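Local atomic coordinates of serine protease inhibitor 2 (Anopheles gambiae, PDB entry 3PZF), a protein that inhibits the clip-domain serine proteases CLIPB9, CLIPB10 and CLIPB4, and so holds back phenoloxidase activation and melanization in the mosquito hemolymph. Residues A[278-290]-A[364-376]. Sequence-based numbering, arbitrary orientation.
Sequences ENEVNVTLPKFKF and GVQIFNANRPFIF
Strand s1C of the serpin sheet C, residues 366-369, follows the reactive-centre loop and pairs in parallel with s2C, residues 278-286, placing Gln366 beside Val281 and Asn369 beside Thr284. Five backbone hydrogen bonds join them, with donors coming alternately from the two segments: Gln366 N to Glu280 O (3.0 Å), Asn282 N to Gln366 O (2.8 Å), Phe368 N to Asn282 O, Thr284 N to Phe368 O and Ala370 N to Thr284 O. The carbonyls of Gln366 and Phe368 also receive longer CA-H contacts from Val281 and Val283. On the inner face, Phe368 carries its CG anti to the backbone N (chi1 -178°), which tilts the ring toward the C-terminal end of its strand; there CE2 meets Leu285 CD2 at the ring edge, 3.9 Å away. Val281 CG1 packs on Phe368 CB, and Leu285 CD2 also touches Ala370 CB. The other face is more polar: Thr284 and Asn369 run side by side, with Asn369 OD1 3.5 Å from Thr284 CG2, and Asn282 ND2 hydrogen-bonds to Asn219 OD1 on strand 211-227. Beyond Ala370, the centre of an inverse gamma turn, the segments diverge and aromatic side chains take over. Pro286 CG abuts the edge of Phe374 at CE1 (3.6 Å), and Phe288 CE1 lies 3.9 Å from Phe374 CZ. Phe288 places CZ over one face of Phe376, toward its rim, in a strongly offset pair (centroids 5.3 Å apart, planes at 29°). Phe290 CZ reaches the edge of Phe376, and Ile392 of strand 386-392 touches Phe288, Phe290, Phe374 and Phe376. Ala370 O is buried without a polar partner, 3.2 Å from Pro286 CD: proline has no N-H to continue the pairing, so regular hydrogen bonding stops there and side-chain packing alone joins the segments beyond.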
loop_
_atom_site.group_PDB
_atom_site.type_symbol
_atom_site.label_atom_id
_atom_site.label_comp_id
_atom_site.label_asym_id
_atom_site.label_seq_id
_atom_site.Cartn_x
_atom_site.Cartn_y
_atom_site.Cartn_z
ATOM N N GLU A 278 -25.497 5.068 -1.634
ATOM C CA GLU A 278 -25.923 3.794 -2.213
ATOM C C GLU A 278 -26.815 3.998 -3.424
ATOM O O GLU A 278 -27.877 4.648 -3.353
ATOM C CB GLU A 278 -26.679 2.949 -1.190
ATOM C CG GLU A 278 -25.814 2.266 -0.166
ATOM C CD GLU A 278 -26.499 1.053 0.434
ATOM O OE1 GLU A 278 -27.525 0.605 -0.137
ATOM O OE2 GLU A 278 -26.016 0.552 1.471
ATOM N N ASN A 279 -26.398 3.396 -4.532
ATOM C CA ASN A 279 -27.127 3.480 -5.801
ATOM C C ASN A 279 -27.227 2.076 -6.423
ATOM O O ASN A 279 -26.410 1.196 -6.120
ATOM C CB ASN A 279 -26.345 4.345 -6.797
ATOM C CG ASN A 279 -26.513 5.834 -6.569
ATOM O OD1 ASN A 279 -25.703 6.487 -5.878
ATOM N ND2 ASN A 279 -27.531 6.398 -7.203
ATOM N N GLU A 280 -28.193 1.862 -7.313
ATOM C CA GLU A 280 -28.147 0.679 -8.166
ATOM C C GLU A 280 -27.069 0.941 -9.206
ATOM O O GLU A 280 -27.108 1.975 -9.863
ATOM C CB GLU A 280 -29.495 0.474 -8.851
ATOM C CG GLU A 280 -30.410 -0.467 -8.105
ATOM C CD GLU A 280 -29.953 -1.910 -8.232
ATOM O OE1 GLU A 280 -29.432 -2.278 -9.312
ATOM O OE2 GLU A 280 -30.105 -2.673 -7.253
ATOM N N VAL A 281 -26.097 0.035 -9.357
ATOM C CA VAL A 281 -25.013 0.277 -10.299
ATOM C C VAL A 281 -24.728 -0.994 -11.064
ATOM O O VAL A 281 -24.695 -2.069 -10.478
ATOM C CB VAL A 281 -23.703 0.674 -9.600
ATOM C CG1 VAL A 281 -22.632 1.134 -10.634
ATOM C CG2 VAL A 281 -23.962 1.757 -8.548
ATOM N N ASN A 282 -24.537 -0.864 -12.367
ATOM C CA ASN A 282 -24.010 -1.978 -13.159
ATOM C C ASN A 282 -22.509 -1.794 -13.283
ATOM O O ASN A 282 -22.051 -0.795 -13.851
ATOM C CB ASN A 282 -24.634 -2.056 -14.549
ATOM C CG ASN A 282 -24.165 -3.305 -15.297
ATOM O OD1 ASN A 282 -23.075 -3.327 -15.853
ATOM N ND2 ASN A 282 -24.982 -4.352 -15.273
ATOM N N VAL A 283 -21.756 -2.736 -12.713
ATOM C CA VAL A 283 -20.319 -2.622 -12.556
ATOM C C VAL A 283 -19.638 -3.594 -13.490
ATOM O O VAL A 283 -19.935 -4.792 -13.454
ATOM C CB VAL A 283 -19.879 -3.024 -11.117
ATOM C CG1 VAL A 283 -18.348 -3.050 -10.989
ATOM C CG2 VAL A 283 -20.499 -2.070 -10.082
ATOM N N THR A 284 -18.756 -3.062 -14.338
ATOM C CA THR A 284 -17.864 -3.887 -15.168
ATOM C C THR A 284 -16.421 -3.545 -14.799
ATOM O O THR A 284 -16.039 -2.366 -14.860
ATOM C CB THR A 284 -18.055 -3.580 -16.683
ATOM O OG1 THR A 284 -19.401 -3.853 -17.064
ATOM C CG2 THR A 284 -17.107 -4.470 -17.551
ATOM N N LEU A 285 -15.638 -4.564 -14.425
ATOM C CA LEU A 285 -14.242 -4.389 -14.009
ATOM C C LEU A 285 -13.393 -5.426 -14.710
ATOM O O LEU A 285 -13.830 -6.576 -14.880
ATOM C CB LEU A 285 -14.061 -4.611 -12.520
ATOM C CG LEU A 285 -14.632 -3.505 -11.613
ATOM C CD1 LEU A 285 -14.519 -4.003 -10.189
ATOM C CD2 LEU A 285 -13.818 -2.234 -11.792
ATOM N N PRO A 286 -12.182 -5.027 -15.105
ATOM C CA PRO A 286 -11.273 -6.029 -15.664
ATOM C C PRO A 286 -10.619 -6.785 -14.525
ATOM O O PRO A 286 -10.289 -6.170 -13.502
ATOM C CB PRO A 286 -10.232 -5.187 -16.409
ATOM C CG PRO A 286 -10.197 -3.874 -15.652
ATOM C CD PRO A 286 -11.623 -3.662 -15.155
ATOM N N LYS A 287 -10.447 -8.084 -14.671
ATOM C CA LYS A 287 -9.733 -8.854 -13.669
ATOM C C LYS A 287 -8.236 -8.565 -13.813
ATOM O O LYS A 287 -7.750 -8.276 -14.914
ATOM C CB LYS A 287 -10.046 -10.344 -13.832
ATOM C CG LYS A 287 -11.519 -10.660 -13.496
ATOM C CD LYS A 287 -11.842 -12.138 -13.523
ATOM C CE LYS A 287 -12.102 -12.623 -14.953
ATOM N NZ LYS A 287 -12.459 -14.080 -15.018
ATOM N N PHE A 288 -7.510 -8.616 -12.697
ATOM C CA PHE A 288 -6.061 -8.435 -12.764
ATOM C C PHE A 288 -5.360 -9.142 -11.637
ATOM O O PHE A 288 -5.921 -9.347 -10.549
ATOM C CB PHE A 288 -5.664 -6.947 -12.816
ATOM C CG PHE A 288 -6.232 -6.097 -11.680
ATOM C CD1 PHE A 288 -7.359 -5.279 -11.879
ATOM C CD2 PHE A 288 -5.625 -6.099 -10.429
ATOM C CE1 PHE A 288 -7.865 -4.459 -10.832
ATOM C CE2 PHE A 288 -6.133 -5.307 -9.378
ATOM C CZ PHE A 288 -7.263 -4.488 -9.582
ATOM N N LYS A 289 -4.128 -9.546 -11.927
ATOM C CA LYS A 289 -3.244 -10.139 -10.946
ATOM C C LYS A 289 -1.823 -9.689 -11.258
ATOM O O LYS A 289 -1.287 -9.987 -12.328
ATOM C CB LYS A 289 -3.332 -11.662 -11.035
ATOM C CG LYS A 289 -2.344 -12.396 -10.122
ATOM C CD LYS A 289 -2.527 -13.886 -10.203
ATOM C CE LYS A 289 -1.701 -14.597 -9.127
ATOM N NZ LYS A 289 -1.907 -16.079 -9.145
ATOM N N PHE A 290 -1.190 -8.975 -10.325
ATOM C CA PHE A 290 0.170 -8.506 -10.573
ATOM C C PHE A 290 0.852 -8.141 -9.263
ATOM O O PHE A 290 0.236 -8.116 -8.195
ATOM C CB PHE A 290 0.179 -7.279 -11.519
ATOM C CG PHE A 290 -0.359 -5.982 -10.891
ATOM C CD1 PHE A 290 0.494 -5.011 -10.357
ATOM C CD2 PHE A 290 -1.729 -5.717 -10.890
ATOM C CE1 PHE A 290 -0.011 -3.821 -9.805
ATOM C CE2 PHE A 290 -2.245 -4.554 -10.327
ATOM C CZ PHE A 290 -1.392 -3.589 -9.795
ATOM N N GLY A 364 -33.464 2.952 -12.533
ATOM C CA GLY A 364 -32.435 3.976 -12.536
ATOM C C GLY A 364 -30.994 3.519 -12.367
ATOM O O GLY A 364 -30.227 4.169 -11.679
ATOM N N VAL A 365 -30.594 2.440 -13.029
ATOM C CA VAL A 365 -29.229 1.927 -12.833
ATOM C C VAL A 365 -28.121 2.837 -13.399
ATOM O O VAL A 365 -28.178 3.250 -14.548
ATOM C CB VAL A 365 -29.088 0.533 -13.472
ATOM C CG1 VAL A 365 -27.734 -0.061 -13.147
ATOM C CG2 VAL A 365 -30.198 -0.390 -12.973
ATOM N N GLN A 366 -27.074 3.073 -12.610
ATOM C CA GLN A 366 -25.938 3.874 -13.047
ATOM C C GLN A 366 -24.944 2.873 -13.644
ATOM O O GLN A 366 -24.923 1.732 -13.224
ATOM C CB GLN A 366 -25.270 4.578 -11.859
ATOM C CG GLN A 366 -26.249 5.450 -11.047
ATOM C CD GLN A 366 -26.985 6.418 -11.953
ATOM O OE1 GLN A 366 -28.204 6.298 -12.188
ATOM N NE2 GLN A 366 -26.239 7.358 -12.516
ATOM N N ILE A 367 -24.131 3.287 -14.601
ATOM C CA ILE A 367 -23.213 2.355 -15.274
ATOM C C ILE A 367 -21.787 2.737 -14.976
ATOM O O ILE A 367 -21.390 3.854 -15.258
ATOM C CB ILE A 367 -23.380 2.390 -16.810
ATOM C CG1 ILE A 367 -24.808 2.013 -17.199
ATOM C CG2 ILE A 367 -22.346 1.466 -17.489
ATOM C CD1 ILE A 367 -25.204 0.646 -16.754
ATOM N N PHE A 368 -21.008 1.791 -14.431
ATOM C CA PHE A 368 -19.602 2.007 -14.120
ATOM C C PHE A 368 -18.855 0.961 -14.949
ATOM O O PHE A 368 -18.907 -0.215 -14.635
ATOM C CB PHE A 368 -19.351 1.740 -12.637
ATOM C CG PHE A 368 -17.930 1.990 -12.180
ATOM C CD1 PHE A 368 -17.580 3.214 -11.636
ATOM C CD2 PHE A 368 -16.949 0.989 -12.250
ATOM C CE1 PHE A 368 -16.272 3.448 -11.166
ATOM C CE2 PHE A 368 -15.655 1.236 -11.773
ATOM C CZ PHE A 368 -15.330 2.472 -11.262
ATOM N N ASN A 369 -18.197 1.391 -16.012
ATOM C CA ASN A 369 -17.595 0.446 -16.953
ATOM C C ASN A 369 -16.127 0.761 -17.093
ATOM O O ASN A 369 -15.748 1.637 -17.878
ATOM C CB ASN A 369 -18.303 0.509 -18.319
ATOM C CG ASN A 369 -17.704 -0.465 -19.350
ATOM O OD1 ASN A 369 -16.843 -1.312 -19.047
ATOM N ND2 ASN A 369 -18.158 -0.330 -20.593
ATOM N N ALA A 370 -15.307 0.078 -16.293
ATOM C CA ALA A 370 -13.885 0.386 -16.204
ATOM C C ALA A 370 -13.097 -0.291 -17.338
ATOM O O ALA A 370 -12.355 -1.229 -17.093
ATOM C CB ALA A 370 -13.321 -0.076 -14.831
ATOM N N ASN A 371 -13.283 0.175 -18.567
ATOM C CA ASN A 371 -12.506 -0.354 -19.696
ATOM C C ASN A 371 -11.419 0.639 -20.137
ATOM O O ASN A 371 -11.006 0.654 -21.293
ATOM C CB ASN A 371 -13.441 -0.713 -20.848
ATOM C CG ASN A 371 -14.098 0.508 -21.469
ATOM O OD1 ASN A 371 -14.040 1.614 -20.921
ATOM N ND2 ASN A 371 -14.756 0.304 -22.614
ATOM N N ARG A 372 -10.977 1.468 -19.200
ATOM C CA ARG A 372 -9.826 2.340 -19.404
ATOM C C ARG A 372 -9.112 2.487 -18.049
ATOM O O ARG A 372 -9.601 1.982 -17.065
ATOM C CB ARG A 372 -10.245 3.695 -19.953
ATOM C CG ARG A 372 -11.221 4.407 -19.106
ATOM C CD ARG A 372 -11.795 5.631 -19.822
ATOM N NE ARG A 372 -12.797 6.180 -18.928
ATOM C CZ ARG A 372 -14.084 5.867 -18.981
ATOM N NH1 ARG A 372 -14.541 5.077 -19.955
ATOM N NH2 ARG A 372 -14.915 6.364 -18.084
ATOM N N PRO A 373 -7.943 3.134 -18.020
ATOM C CA PRO A 373 -7.148 3.085 -16.775
ATOM C C PRO A 373 -7.863 3.723 -15.574
ATOM O O PRO A 373 -8.680 4.635 -15.724
ATOM C CB PRO A 373 -5.888 3.891 -17.130
ATOM C CG PRO A 373 -5.677 3.587 -18.603
ATOM C CD PRO A 373 -7.149 3.636 -19.155
ATOM N N PHE A 374 -7.575 3.202 -14.390
ATOM C CA PHE A 374 -8.242 3.698 -13.185
ATOM C C PHE A 374 -7.356 3.513 -11.989
ATOM O O PHE A 374 -6.346 2.811 -12.061
ATOM C CB PHE A 374 -9.576 2.957 -12.985
ATOM C CG PHE A 374 -9.450 1.447 -12.893
ATOM C CD1 PHE A 374 -9.595 0.648 -14.040
ATOM C CD2 PHE A 374 -9.241 0.824 -11.671
ATOM C CE1 PHE A 374 -9.527 -0.717 -13.961
ATOM C CE2 PHE A 374 -9.165 -0.560 -11.576
ATOM C CZ PHE A 374 -9.293 -1.341 -12.749
ATOM N N ILE A 375 -7.744 4.182 -10.895
ATOM C CA ILE A 375 -7.035 4.126 -9.612
ATOM C C ILE A 375 -7.862 3.264 -8.689
ATOM O O ILE A 375 -9.080 3.259 -8.792
ATOM C CB ILE A 375 -6.947 5.556 -9.046
ATOM C CG1 ILE A 375 -6.122 6.413 -10.025
ATOM C CG2 ILE A 375 -6.373 5.563 -7.565
ATOM C CD1 ILE A 375 -6.410 7.938 -9.961
ATOM N N PHE A 376 -7.220 2.508 -7.801
ATOM C CA PHE A 376 -7.952 1.794 -6.774
ATOM C C PHE A 376 -7.198 1.897 -5.449
ATOM O O PHE A 376 -5.992 2.211 -5.427
ATOM C CB PHE A 376 -8.151 0.328 -7.154
ATOM C CG PHE A 376 -6.864 -0.452 -7.271
ATOM C CD1 PHE A 376 -6.202 -0.572 -8.505
ATOM C CD2 PHE A 376 -6.320 -1.094 -6.159
ATOM C CE1 PHE A 376 -4.996 -1.280 -8.604
ATOM C CE2 PHE A 376 -5.116 -1.813 -6.261
ATOM C CZ PHE A 376 -4.460 -1.904 -7.488
#